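Local structure of iron aquisition yersiniabactin synthesis enzyme, YbtT (Escherichia coli, 6BA9) at residues 15-20 and 235-240; 72-77 and 82-87; 192-197 and 201-206. The protein acts as a low-specificity type II thioesterase, a hydrolase that maintains production of the metallophore yersiniabactin. The protein carries 1 engineered substitution. All coordinates share one frame; numbering follows the deposited sequence.

Contact 1: residues 15-20 and 235-240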
ATOM      1  N   ALA A  15       5.189 -11.060  15.389  1.00 17.69           N
ATOM      2  CA  ALA A  15       4.668 -10.715  14.078  1.00 17.14           C
ATOM      3  C   ALA A  15       5.429  -9.533  13.484  1.00 15.75           C
ATOM      4  O   ALA A  15       6.029  -8.723  14.186  1.00 16.83           O
ATOM      5  CB  ALA A  15       3.189 -10.371  14.171  1.00 20.00           C
ATOM      6  N   HIS A  16       5.408  -9.462  12.149  1.00 15.12           N
ATOM      7  CA  HIS A  16       6.046  -8.385  11.400  1.00 13.39           C
ATOM      8  C   HIS A  16       5.064  -7.910  10.342  1.00 13.98           C
ATOM      9  O   HIS A  16       4.657  -8.687   9.471  1.00 14.56           O
ATOM     10  CB  HIS A  16       7.347  -8.860  10.756  1.00 15.26           C
ATOM     11  CG  HIS A  16       8.173  -7.768  10.156  1.00 17.02           C
ATOM     12  ND1 HIS A  16       9.394  -8.019   9.569  1.00 24.64           N
ATOM     13  CD2 HIS A  16       7.959  -6.435  10.017  1.00 15.17           C
ATOM     14  CE1 HIS A  16       9.909  -6.886   9.120  1.00 24.50           C
ATOM     15  NE2 HIS A  16       9.070  -5.905   9.407  1.00 19.74           N
ATOM     16  N   LEU A  17       4.634  -6.659  10.467  1.00 13.18           N
ATOM     17  CA  LEU A  17       3.724  -6.012   9.525  1.00 12.28           C
ATOM     18  C   LEU A  17       4.544  -5.127   8.588  1.00 12.27           C
ATOM     19  O   LEU A  17       5.328  -4.290   9.043  1.00 13.82           O
ATOM     20  CB  LEU A  17       2.688  -5.188  10.298  1.00 14.26           C
ATOM     21  CG  LEU A  17       1.710  -4.308   9.535  1.00 14.62           C
ATOM     22  CD1 LEU A  17       0.813  -5.111   8.631  1.00 16.59           C
ATOM     23  CD2 LEU A  17       0.868  -3.506  10.524  1.00 15.33           C
ATOM     24  N   VAL A  18       4.389  -5.346   7.280  1.00 11.69           N
ATOM     25  CA  VAL A  18       5.099  -4.620   6.230  1.00 11.95           C
ATOM     26  C   VAL A  18       4.080  -3.809   5.440  1.00 12.51           C
ATOM     27  O   VAL A  18       3.137  -4.375   4.864  1.00 12.02           O
ATOM     28  CB  VAL A  18       5.856  -5.597   5.322  1.00 12.37           C
ATOM     29  CG1 VAL A  18       6.513  -4.871   4.137  1.00 14.19           C
ATOM     30  CG2 VAL A  18       6.916  -6.342   6.113  1.00 12.68           C
ATOM     31  N   MET A  19       4.257  -2.490   5.428  1.00 11.03           N
ATOM     32  CA  MET A  19       3.306  -1.573   4.825  1.00 11.21           C
ATOM     33  C   MET A  19       3.830  -1.014   3.514  1.00 10.79           C
ATOM     34  O   MET A  19       4.902  -0.397   3.486  1.00 11.52           O
ATOM     35  CB  MET A  19       3.022  -0.405   5.772  1.00 11.37           C
ATOM     36  CG  MET A  19       2.098   0.648   5.198  1.00 11.60           C
ATOM     37  SD  MET A  19       0.416   0.052   5.044  1.00 12.95           S
ATOM     38  CE  MET A  19      -0.354   1.498   4.352  1.00 14.09           C
ATOM     39  N   CYS A  20       3.026  -1.117   2.458  1.00 11.35           N
ATOM     40  CA  CYS A  20       3.300  -0.538   1.147  1.00 12.41           C
ATOM     41  C   CYS A  20       2.578   0.802   1.018  1.00 11.16           C
ATOM     42  O   CYS A  20       1.351   0.872   1.237  1.00 11.93           O
ATOM     43  CB  CYS A  20       2.806  -1.490   0.058  1.00 10.43           C
ATOM     44  SG  CYS A  20       3.725  -3.047   0.024  1.00 13.37           S
ATOM     45  N   SER A 235      -7.569   3.768  14.556  1.00 17.56           N
ATOM     46  CA  SER A 235      -8.598   2.915  13.969  1.00 17.93           C
ATOM     47  C   SER A 235      -7.998   1.912  12.983  1.00 18.55           C
ATOM     48  O   SER A 235      -8.395   0.735  12.954  1.00 18.92           O
ATOM     49  CB  SER A 235      -9.647   3.784  13.275  1.00 22.90           C
ATOM     50  OG  SER A 235     -10.275   4.660  14.196  1.00 29.67           O
ATOM     51  N   PHE A 236      -7.052   2.368  12.155  1.00 17.78           N
ATOM     52  CA  PHE A 236      -6.419   1.505  11.157  1.00 16.40           C
ATOM     53  C   PHE A 236      -5.740   0.312  11.821  1.00 15.27           C
ATOM     54  O   PHE A 236      -6.001  -0.844  11.473  1.00 16.10           O
ATOM     55  CB  PHE A 236      -5.429   2.374  10.368  1.00 14.81           C
ATOM     56  CG  PHE A 236      -4.716   1.678   9.222  1.00 13.57           C
ATOM     57  CD1 PHE A 236      -5.343   1.481   8.003  1.00 14.62           C
ATOM     58  CD2 PHE A 236      -3.380   1.298   9.351  1.00 16.93           C
ATOM     59  CE1 PHE A 236      -4.666   0.885   6.955  1.00 15.64           C
ATOM     60  CE2 PHE A 236      -2.707   0.695   8.304  1.00 17.07           C
ATOM     61  CZ  PHE A 236      -3.353   0.488   7.112  1.00 16.99           C
ATOM     62  N   PHE A 237      -4.877   0.568  12.800  1.00 15.68           N
ATOM     63  CA  PHE A 237      -4.195  -0.539  13.465  1.00 14.57           C
ATOM     64  C   PHE A 237      -5.136  -1.393  14.295  1.00 15.99           C
ATOM     65  O   PHE A 237      -4.947  -2.609  14.355  1.00 15.99           O
ATOM     66  CB  PHE A 237      -2.980  -0.055  14.257  1.00 15.44           C
ATOM     67  CG  PHE A 237      -1.856   0.396  13.360  1.00 15.29           C
ATOM     68  CD1 PHE A 237      -1.099  -0.539  12.665  1.00 16.32           C
ATOM     69  CD2 PHE A 237      -1.589   1.732  13.173  1.00 16.50           C
ATOM     70  CE1 PHE A 237      -0.080  -0.136  11.820  1.00 15.63           C
ATOM     71  CE2 PHE A 237      -0.583   2.138  12.341  1.00 16.04           C
ATOM     72  CZ  PHE A 237       0.175   1.199  11.656  1.00 15.74           C
ATOM     73  N   THR A 238      -6.153  -0.796  14.918  1.00 16.19           N
ATOM     74  CA  THR A 238      -7.137  -1.588  15.647  1.00 18.31           C
ATOM     75  C   THR A 238      -7.767  -2.642  14.749  1.00 17.78           C
ATOM     76  O   THR A 238      -7.882  -3.814  15.132  1.00 17.79           O
ATOM     77  CB  THR A 238      -8.220  -0.683  16.224  1.00 18.82           C
ATOM     78  OG1 THR A 238      -7.634   0.181  17.188  1.00 23.76           O
ATOM     79  CG2 THR A 238      -9.300  -1.523  16.886  1.00 22.29           C
ATOM     80  N   GLN A 239      -8.173  -2.249  13.537  1.00 17.25           N
ATOM     81  CA  GLN A 239      -8.848  -3.215  12.680  1.00 17.19           C
ATOM     82  C   GLN A 239      -7.890  -4.289  12.200  1.00 16.94           C
ATOM     83  O   GLN A 239      -8.272  -5.453  12.068  1.00 17.50           O
ATOM     84  CB  GLN A 239      -9.534  -2.510  11.512  1.00 18.98           C
ATOM     85  CG  GLN A 239     -10.650  -1.585  11.952  1.00 20.07           C
ATOM     86  CD  GLN A 239     -11.697  -2.291  12.799  1.00 23.35           C
ATOM     87  OE1 GLN A 239     -12.013  -3.449  12.569  1.00 23.22           O
ATOM     88  NE2 GLN A 239     -12.212  -1.593  13.808  1.00 32.78           N
ATOM     89  N   ILE A 240      -6.634  -3.935  11.931  1.00 15.76           N
ATOM     90  CA  ILE A 240      -5.663  -4.959  11.554  1.00 15.70           C
ATOM     91  C   ILE A 240      -5.491  -5.970  12.682  1.00 16.45           C
ATOM     92  O   ILE A 240      -5.597  -7.182  12.478  1.00 18.60           O
ATOM     93  CB  ILE A 240      -4.327  -4.305  11.149  1.00 15.51           C
ATOM     94  CG1 ILE A 240      -4.538  -3.483   9.880  1.00 16.65           C
ATOM     95  CG2 ILE A 240      -3.260  -5.341  10.963  1.00 17.60           C
ATOM     96  CD1 ILE A 240      -3.345  -2.653   9.469  1.00 17.44           C
TER

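Contact 2: residues 72-77 and 82-87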
ATOM      1  N   ASN A  72      11.142 -10.887  -3.222  1.00 12.75           N
ATOM      2  CA  ASN A  72      12.487 -11.447  -3.092  1.00 13.21           C
ATOM      3  C   ASN A  72      13.151 -10.976  -1.818  1.00 14.50           C
ATOM      4  O   ASN A  72      13.760 -11.775  -1.098  1.00 13.21           O
ATOM      5  CB  ASN A  72      13.349 -11.084  -4.298  1.00 11.37           C
ATOM      6  CG  ASN A  72      12.869 -11.745  -5.578  1.00 13.66           C
ATOM      7  OD1 ASN A  72      11.931 -12.537  -5.568  1.00 13.23           O
ATOM      8  ND2 ASN A  72      13.475 -11.380  -6.681  1.00 16.31           N
ATOM      9  N   GLU A  73      13.015  -9.690  -1.496  1.00 11.94           N
ATOM     10  CA  GLU A  73      13.615  -9.175  -0.275  1.00 13.40           C
ATOM     11  C   GLU A  73      13.033  -9.850   0.958  1.00 12.83           C
ATOM     12  O   GLU A  73      13.774 -10.231   1.874  1.00 14.61           O
ATOM     13  CB  GLU A  73      13.415  -7.662  -0.202  1.00 14.73           C
ATOM     14  CG  GLU A  73      13.920  -7.049   1.102  1.00 15.52           C
ATOM     15  CD  GLU A  73      13.916  -5.540   1.063  1.00 18.54           C
ATOM     16  OE1 GLU A  73      14.269  -4.969   0.003  1.00 19.06           O
ATOM     17  OE2 GLU A  73      13.544  -4.932   2.088  1.00 16.94           O
ATOM     18  N   LEU A  74      11.714 -10.008   1.007  1.00 13.00           N
ATOM     19  CA  LEU A  74      11.078 -10.625   2.163  1.00 13.35           C
ATOM     20  C   LEU A  74      11.440 -12.100   2.270  1.00 14.50           C
ATOM     21  O   LEU A  74      11.679 -12.595   3.369  1.00 16.42           O
ATOM     22  CB  LEU A  74       9.567 -10.402   2.123  1.00 14.05           C
ATOM     23  CG  LEU A  74       9.151  -8.933   2.234  1.00 13.64           C
ATOM     24  CD1 LEU A  74       7.666  -8.829   2.144  1.00 16.07           C
ATOM     25  CD2 LEU A  74       9.633  -8.299   3.512  1.00 15.93           C
ATOM     26  N   GLU A  75      11.484 -12.820   1.147  1.00 13.25           N
ATOM     27  CA  GLU A  75      11.893 -14.221   1.193  1.00 13.05           C
ATOM     28  C   GLU A  75      13.292 -14.372   1.768  1.00 15.60           C
ATOM     29  O   GLU A  75      13.575 -15.355   2.468  1.00 17.09           O
ATOM     30  CB  GLU A  75      11.804 -14.826  -0.206  1.00 12.96           C
ATOM     31  CG  GLU A  75      12.251 -16.284  -0.280  1.00 13.52           C
ATOM     32  CD  GLU A  75      12.005 -16.940  -1.622  1.00 15.68           C
ATOM     33  OE1 GLU A  75      11.777 -16.241  -2.637  1.00 13.89           O
ATOM     34  OE2 GLU A  75      12.054 -18.202  -1.658  1.00 17.97           O
ATOM     35  N   ALA A  76      14.185 -13.430   1.458  1.00 14.47           N
ATOM     36  CA  ALA A  76      15.568 -13.482   1.910  1.00 16.43           C
ATOM     37  C   ALA A  76      15.719 -13.068   3.365  1.00 20.07           C
ATOM     38  O   ALA A  76      16.639 -13.546   4.039  1.00 25.72           O
ATOM     39  CB  ALA A  76      16.425 -12.563   1.039  1.00 17.05           C
ATOM     40  N   SER A  77      14.839 -12.198   3.873  1.00 19.76           N
ATOM     41  CA  SER A  77      15.066 -11.535   5.151  1.00 22.60           C
ATOM     42  C   SER A  77      14.087 -11.919   6.256  1.00 25.12           C
ATOM     43  O   SER A  77      14.386 -11.650   7.424  1.00 29.56           O
ATOM     44  CB  SER A  77      15.032 -10.011   4.973  1.00 25.58           C
ATOM     45  OG  SER A  77      13.721  -9.549   4.716  1.00 25.07           O
ATOM     46  N   THR A  82       8.465 -16.358  11.387  1.00 22.99           N
ATOM     47  CA  THR A  82       7.896 -15.053  11.713  1.00 22.00           C
ATOM     48  C   THR A  82       6.527 -14.920  11.056  1.00 19.69           C
ATOM     49  O   THR A  82       6.434 -15.062   9.831  1.00 21.34           O
ATOM     50  CB  THR A  82       8.815 -13.963  11.193  1.00 20.45           C
ATOM     51  OG1 THR A  82      10.028 -13.966  11.955  1.00 23.22           O
ATOM     52  CG2 THR A  82       8.151 -12.566  11.273  1.00 19.79           C
ATOM     53  N   PRO A  83       5.449 -14.656  11.800  1.00 17.39           N
ATOM     54  CA  PRO A  83       4.163 -14.354  11.150  1.00 16.32           C
ATOM     55  C   PRO A  83       4.247 -13.038  10.392  1.00 19.08           C
ATOM     56  O   PRO A  83       4.427 -11.984  11.000  1.00 18.74           O
ATOM     57  CB  PRO A  83       3.180 -14.245  12.322  1.00 19.32           C
ATOM     58  CG  PRO A  83       3.844 -14.864  13.479  1.00 23.17           C
ATOM     59  CD  PRO A  83       5.317 -14.737  13.269  1.00 21.03           C
ATOM     60  N   LEU A  84       4.102 -13.099   9.073  1.00 14.92           N
ATOM     61  CA  LEU A  84       4.235 -11.937   8.201  1.00 14.20           C
ATOM     62  C   LEU A  84       2.853 -11.448   7.802  1.00 13.19           C
ATOM     63  O   LEU A  84       2.018 -12.224   7.314  1.00 14.67           O
ATOM     64  CB  LEU A  84       5.034 -12.297   6.950  1.00 15.37           C
ATOM     65  CG  LEU A  84       5.140 -11.181   5.902  1.00 17.07           C
ATOM     66  CD1 LEU A  84       5.990 -10.015   6.397  1.00 19.68           C
ATOM     67  CD2 LEU A  84       5.715 -11.726   4.617  1.00 22.03           C
ATOM     68  N   LEU A  85       2.617 -10.158   8.007  1.00 12.85           N
ATOM     69  CA  LEU A  85       1.420  -9.475   7.531  1.00 12.93           C
ATOM     70  C   LEU A  85       1.817  -8.444   6.484  1.00 13.43           C
ATOM     71  O   LEU A  85       2.704  -7.620   6.728  1.00 14.01           O
ATOM     72  CB  LEU A  85       0.709  -8.779   8.696  1.00 15.04           C
ATOM     73  CG  LEU A  85       0.272  -9.686   9.859  1.00 16.26           C
ATOM     74  CD1 LEU A  85      -0.230  -8.840  11.021  1.00 21.84           C
ATOM     75  CD2 LEU A  85      -0.810 -10.629   9.403  1.00 19.64           C
ATOM     76  N   LEU A  86       1.193  -8.501   5.314  1.00 12.01           N
ATOM     77  CA  LEU A  86       1.438  -7.533   4.250  1.00 11.46           C
ATOM     78  C   LEU A  86       0.253  -6.596   4.155  1.00 12.92           C
ATOM     79  O   LEU A  86      -0.886  -7.058   4.112  1.00 12.89           O
ATOM     80  CB  LEU A  86       1.586  -8.228   2.902  1.00 13.96           C
ATOM     81  CG  LEU A  86       2.906  -8.924   2.658  1.00 20.74           C
ATOM     82  CD1 LEU A  86       2.780  -9.855   1.441  1.00 20.40           C
ATOM     83  CD2 LEU A  86       3.983  -7.889   2.419  1.00 24.25           C
ATOM     84  N   ALA A  87       0.507  -5.295   4.139  1.00 11.19           N
ATOM     85  CA  ALA A  87      -0.540  -4.289   4.043  1.00 11.39           C
ATOM     86  C   ALA A  87      -0.174  -3.255   2.987  1.00 10.16           C
ATOM     87  O   ALA A  87       1.003  -3.004   2.722  1.00 10.60           O
ATOM     88  CB  ALA A  87      -0.733  -3.573   5.370  1.00 13.01           C
TER

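Contact 3: residues 192-197 and 201-206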
ATOM      1  N   LEU A 192     -10.197  -6.252   4.017  1.00 12.07           N
ATOM      2  CA  LEU A 192     -10.446  -5.110   3.159  1.00 11.28           C
ATOM      3  C   LEU A 192     -10.859  -3.934   4.028  1.00 12.45           C
ATOM      4  O   LEU A 192     -11.763  -4.068   4.867  1.00 12.89           O
ATOM      5  CB  LEU A 192     -11.582  -5.421   2.182  1.00 12.81           C
ATOM      6  CG  LEU A 192     -11.425  -6.642   1.271  1.00 13.49           C
ATOM      7  CD1 LEU A 192     -12.633  -6.805   0.360  1.00 14.23           C
ATOM      8  CD2 LEU A 192     -10.167  -6.570   0.445  1.00 14.40           C
ATOM      9  N   LEU A 193     -10.187  -2.799   3.841  1.00 13.09           N
ATOM     10  CA  LEU A 193     -10.490  -1.562   4.539  1.00 12.66           C
ATOM     11  C   LEU A 193     -10.853  -0.490   3.527  1.00 12.57           C
ATOM     12  O   LEU A 193     -10.262  -0.408   2.439  1.00 12.63           O
ATOM     13  CB  LEU A 193      -9.284  -1.098   5.365  1.00 12.18           C
ATOM     14  CG  LEU A 193      -8.802  -2.020   6.478  1.00 12.28           C
ATOM     15  CD1 LEU A 193      -7.597  -1.404   7.153  1.00 15.65           C
ATOM     16  CD2 LEU A 193      -9.908  -2.263   7.490  1.00 15.38           C
ATOM     17  N   CYS A 194     -11.818   0.344   3.893  1.00 13.25           N
ATOM     18  CA  CYS A 194     -12.147   1.531   3.114  1.00 13.43           C
ATOM     19  C   CYS A 194     -12.484   2.665   4.072  1.00 13.56           C
ATOM     20  O   CYS A 194     -12.690   2.455   5.275  1.00 14.81           O
ATOM     21  CB  CYS A 194     -13.258   1.263   2.097  1.00 12.64           C
ATOM     22  SG  CYS A 194     -14.895   1.012   2.844  1.00 15.97           S
ATOM     23  N   GLY A 195     -12.526   3.872   3.521  1.00 12.89           N
ATOM     24  CA  GLY A 195     -12.797   5.069   4.298  1.00 14.25           C
ATOM     25  C   GLY A 195     -14.206   5.595   4.082  1.00 17.31           C
ATOM     26  O   GLY A 195     -14.688   5.661   2.957  1.00 19.32           O
ATOM     27  N   SER A 196     -14.847   6.001   5.183  1.00 16.22           N
ATOM     28  CA  SER A 196     -16.231   6.472   5.103  1.00 18.16           C
ATOM     29  C   SER A 196     -16.389   7.611   4.108  1.00 19.82           C
ATOM     30  O   SER A 196     -17.424   7.716   3.434  1.00 20.05           O
ATOM     31  CB  SER A 196     -16.708   6.939   6.482  1.00 16.79           C
ATOM     32  OG  SER A 196     -15.917   7.983   7.011  1.00 18.60           O
ATOM     33  N   HIS A 197     -15.399   8.490   4.036  1.00 16.65           N
ATOM     34  CA  HIS A 197     -15.432   9.663   3.175  1.00 17.84           C
ATOM     35  C   HIS A 197     -14.200   9.719   2.286  1.00 17.93           C
ATOM     36  O   HIS A 197     -13.682  10.794   1.989  1.00 19.60           O
ATOM     37  CB  HIS A 197     -15.602  10.936   4.008  1.00 20.18           C
ATOM     38  CG  HIS A 197     -16.908  10.980   4.736  1.00 25.11           C
ATOM     39  ND1 HIS A 197     -17.133  10.275   5.901  1.00 24.61           N
ATOM     40  CD2 HIS A 197     -18.074  11.604   4.442  1.00 31.71           C
ATOM     41  CE1 HIS A 197     -18.377  10.474   6.299  1.00 29.45           C
ATOM     42  NE2 HIS A 197     -18.967  11.283   5.436  1.00 29.40           N
ATOM     43  N   ALA A 201     -11.623   5.971  -3.303  1.00 14.98           N
ATOM     44  CA  ALA A 201     -11.954   4.547  -3.390  1.00 15.81           C
ATOM     45  C   ALA A 201     -13.241   4.302  -2.620  1.00 13.30           C
ATOM     46  O   ALA A 201     -13.258   4.271  -1.385  1.00 14.65           O
ATOM     47  CB  ALA A 201     -10.838   3.663  -2.852  1.00 16.73           C
ATOM     48  N   SER A 202     -14.315   4.117  -3.368  1.00 16.13           N
ATOM     49  CA  SER A 202     -15.610   3.873  -2.772  1.00 16.91           C
ATOM     50  C   SER A 202     -15.689   2.471  -2.177  1.00 16.55           C
ATOM     51  O   SER A 202     -14.899   1.575  -2.480  1.00 15.23           O
ATOM     52  CB  SER A 202     -16.692   4.004  -3.837  1.00 17.32           C
ATOM     53  OG  SER A 202     -16.578   2.940  -4.770  1.00 17.71           O
ATOM     54  N   TRP A 203     -16.710   2.267  -1.350  1.00 15.77           N
ATOM     55  CA  TRP A 203     -16.988   0.943  -0.806  1.00 17.01           C
ATOM     56  C   TRP A 203     -17.097  -0.086  -1.930  1.00 16.16           C
ATOM     57  O   TRP A 203     -16.511  -1.173  -1.858  1.00 13.65           O
ATOM     58  CB  TRP A 203     -18.279   0.995   0.023  1.00 16.90           C
ATOM     59  CG  TRP A 203     -18.605  -0.312   0.688  1.00 15.85           C
ATOM     60  CD1 TRP A 203     -18.344  -0.649   1.973  1.00 17.50           C
ATOM     61  CD2 TRP A 203     -19.290  -1.436   0.109  1.00 15.28           C
ATOM     62  NE1 TRP A 203     -18.794  -1.922   2.230  1.00 20.64           N
ATOM     63  CE2 TRP A 203     -19.377  -2.423   1.101  1.00 18.10           C
ATOM     64  CE3 TRP A 203     -19.823  -1.705  -1.150  1.00 18.67           C
ATOM     65  CZ2 TRP A 203     -19.980  -3.665   0.867  1.00 18.03           C
ATOM     66  CZ3 TRP A 203     -20.421  -2.942  -1.368  1.00 17.07           C
ATOM     67  CH2 TRP A 203     -20.485  -3.889  -0.374  1.00 18.41           C
ATOM     68  N   GLN A 204     -17.839   0.252  -2.988  1.00 16.46           N
ATOM     69  CA  GLN A 204     -18.059  -0.670  -4.100  1.00 17.74           C
ATOM     70  C   GLN A 204     -16.752  -1.022  -4.800  1.00 15.72           C
ATOM     71  O   GLN A 204     -16.516  -2.189  -5.145  1.00 15.07           O
ATOM     72  CB  GLN A 204     -19.049  -0.033  -5.082  1.00 22.50           C
ATOM     73  CG  GLN A 204     -20.490   0.167  -4.541  1.00 31.17           C
ATOM     74  CD  GLN A 204     -20.688   1.282  -3.472  1.00 32.80           C
ATOM     75  OE1 GLN A 204     -19.906   2.243  -3.331  1.00 23.87           O
ATOM     76  NE2 GLN A 204     -21.784   1.146  -2.722  1.00 39.84           N
ATOM     77  N   GLN A 205     -15.868  -0.038  -4.975  1.00 16.39           N
ATOM     78  CA  GLN A 205     -14.584  -0.296  -5.626  1.00 14.95           C
ATOM     79  C   GLN A 205     -13.709  -1.240  -4.790  1.00 14.86           C
ATOM     80  O   GLN A 205     -12.990  -2.087  -5.342  1.00 14.27           O
ATOM     81  CB  GLN A 205     -13.866   1.034  -5.892  1.00 15.43           C
ATOM     82  CG  GLN A 205     -14.491   1.927  -6.988  1.00 17.36           C
ATOM     83  CD  GLN A 205     -14.124   1.526  -8.410  1.00 23.81           C
ATOM     84  OE1 GLN A 205     -14.775   0.667  -8.991  1.00 25.11           O
ATOM     85  NE2 GLN A 205     -13.101   2.179  -8.993  1.00 21.75           N
ATOM     86  N   VAL A 206     -13.752  -1.105  -3.464  1.00 12.85           N
ATOM     87  CA  VAL A 206     -12.970  -1.967  -2.584  1.00 12.56           C
ATOM     88  C   VAL A 206     -13.607  -3.344  -2.453  1.00 13.14           C
ATOM     89  O   VAL A 206     -12.914  -4.370  -2.480  1.00 13.39           O
ATOM     90  CB  VAL A 206     -12.758  -1.288  -1.218  1.00 13.98           C
ATOM     91  CG1 VAL A 206     -11.969  -2.179  -0.303  1.00 14.39           C
ATOM     92  CG2 VAL A 206     -12.055   0.057  -1.378  1.00 13.96           C
TER
HETATM   93  O   HOH W   1     -11.496   3.741   0.767  1.00 13.99           O
HETATM   94  O   HOH W   2     -15.061   4.161   0.820  1.00 23.27           O

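Contact 1: residues 15-20 and 235-240
Leu17 and Met19 of strand 16-20 meet Phe236, Phe237 and Ile240 of helix 233-243. This is a strand-to-helix layer of an alpha/beta-hydrolase fold, the fold of the thioesterase family. The strand lies inside the central sheet and the helix covers one face of it. The short segments run at 130° to each other, and their axes come no closer than 12.7 Å. Side chains alone bridge that gap.

The bumps on the strand are the alternate residues Leu17 and Met19. Both point at the helix. On the helix, Phe236 and Ile240 are one turn apart and also point at the strand. Phe237 starts off to the side, but its ring swings back. Phe237 and Ile240 form the hollow for Leu17. Leu17 CD2 does the touching: it sits in the plane of the Phe237 ring, at the edge, 3.7 Å from Phe237 CE1. Leu17 CD2 is also 4.4 Å from Ile240 CD1, so one methyl touches both a ring edge and a methyl. The Phe237 ring has a second neighbour on its own helix: Phe236 CD2 lies over the centre of one face, 4.1 Å above the plane. Trp7 and Trp33 add further aromatic contacts to Phe237, and Leu17 is flanked in the sheet by Leu43 and Leu85.

Two residues along the strand, Met19 meets Phe236. No hydrogen bond crosses between the segments, and all five touching residues are buried, so the fit is one of apolar shape. Met19 reaches out with CG anti to the backbone N (chi1 177°), then bends at chi2. This sends its terminal methyl toward the oncoming Phe236 ring. The approach is oblique, neither over the face nor at the edge, with Met19 CE 4.2 Å from Phe236 CZ.

Contact 2: residues 72-77 and 82-87
Leu74, on the last turn of helix 63-77, sets one methyl, CD1, against two leucines of strand 84-89. The closer one is Leu86: Leu74 CD1 lies 3.8 Å from Leu86 CD2. The other is Leu84, whose CD2 is 4.3 Å from Leu74 CD1. The Leu74 and Leu86 side chains run alongside each other, pointing opposite ways, and touch through these CD1 and CD2 methyls. Leu84 and Leu86 are alternate residues of the strand and serve the same face of the sheet.

Leu74 and Leu84 both point across the gap from the start. Leu86 leaves its backbone at a slant. Its CG is anti to the carbonyl carbon (chi1 -76°), and from there CD2 reaches the helix.

The next shell surrounds these leucines. Helix 91-105 packs beside them: Leu103 touches both Leu84 and Leu86, and Thr99 and Cys100 touch Leu86. Val18 of the neighbouring strand flanks Leu84. The strand itself is tied by backbone hydrogen bonds to His16 and Val18 on one side and to Gln111 and Gly112 on the other.

The helix is fixed at its polar surface. Glu75 makes a salt bridge to Arg106, which also bonds Asn72. Glu73 takes the backbone N-H groups of Met2 and Cys3. At the helix end, Ser77 OG donates to Glu73 O at 2.9 Å, from 40° out of the carbonyl plane.

Only four residues separate the two segments, so the helix turns straight back into its strand, as expected in the alternating alpha/beta order of this hydrolase fold. The three touching residues are buried and purely aliphatic, and no directional bond crosses between the segments. The contact therefore rests on dispersion and the exclusion of water.

Contact 3: residues 192-197 and 201-206
Val206, on helix 203-207, faces strand 190-195 with both its methyls. From CB the side chain splits. Val206 CG1, anti to the backbone N (chi1 179°), meets the strand backbone at Leu193 O, 3.7 Å away, and also Leu192 CB at 4.1 Å. Val206 CG2 lies 3.9 Å from Cys194 CB. The valine thus spans three consecutive strand residues. Leu192 answers with CD1 beside the Val206 carbonyl oxygen.

Strand, helix and the following strand 216-222 form a beta-alpha-beta unit of the hydrolase sheet. The helix opens with Ser202 as N-cap. Ser202 OG accepts from Gln205 N at 3.1 Å, with an N-H...O angle of 158°. Two waters link Gly195 to Ala201, just ahead of the cap. Water 1 accepts from Gly195 N and donates to Ala201 O. Water 2 donates to both Gly195 O and Ala201 O, so this last carbonyl receives two water hydrogens.

Further out, Cys194 SG makes an oblique sulfur-aromatic contact with the exposed Trp203, 4.9 Å from the centroid of the five-membered ring and 64° off its normal. The nearest ring atom to Cys194 SG is Trp203 CD1, at 3.9 Å.

All three contacts pack helices on one seven-stranded mixed sheet within the thioesterase domain. Contact 1 closes the longest loop, with 214 residues between its segments. Contacts 2 and 3 are nested inside that loop, one after the other. The centres of contacts 1 and 2 are about 14 Å apart. Their strands, 16-20 and 84-89, are neighbours, with a probable hydrogen bond from Cys20 N to Ala87 O, 2.8 Å. Contact 3 is about 17 Å from contact 1, centre to centre; contacts 2 and 3 do not touch, with centres about 26 Å apart. Helix 233-243 packs on strand 16-20 and also touches Leu193 of strand 190-195, so contact 1 ties early and late parts of the chain together on one sheet.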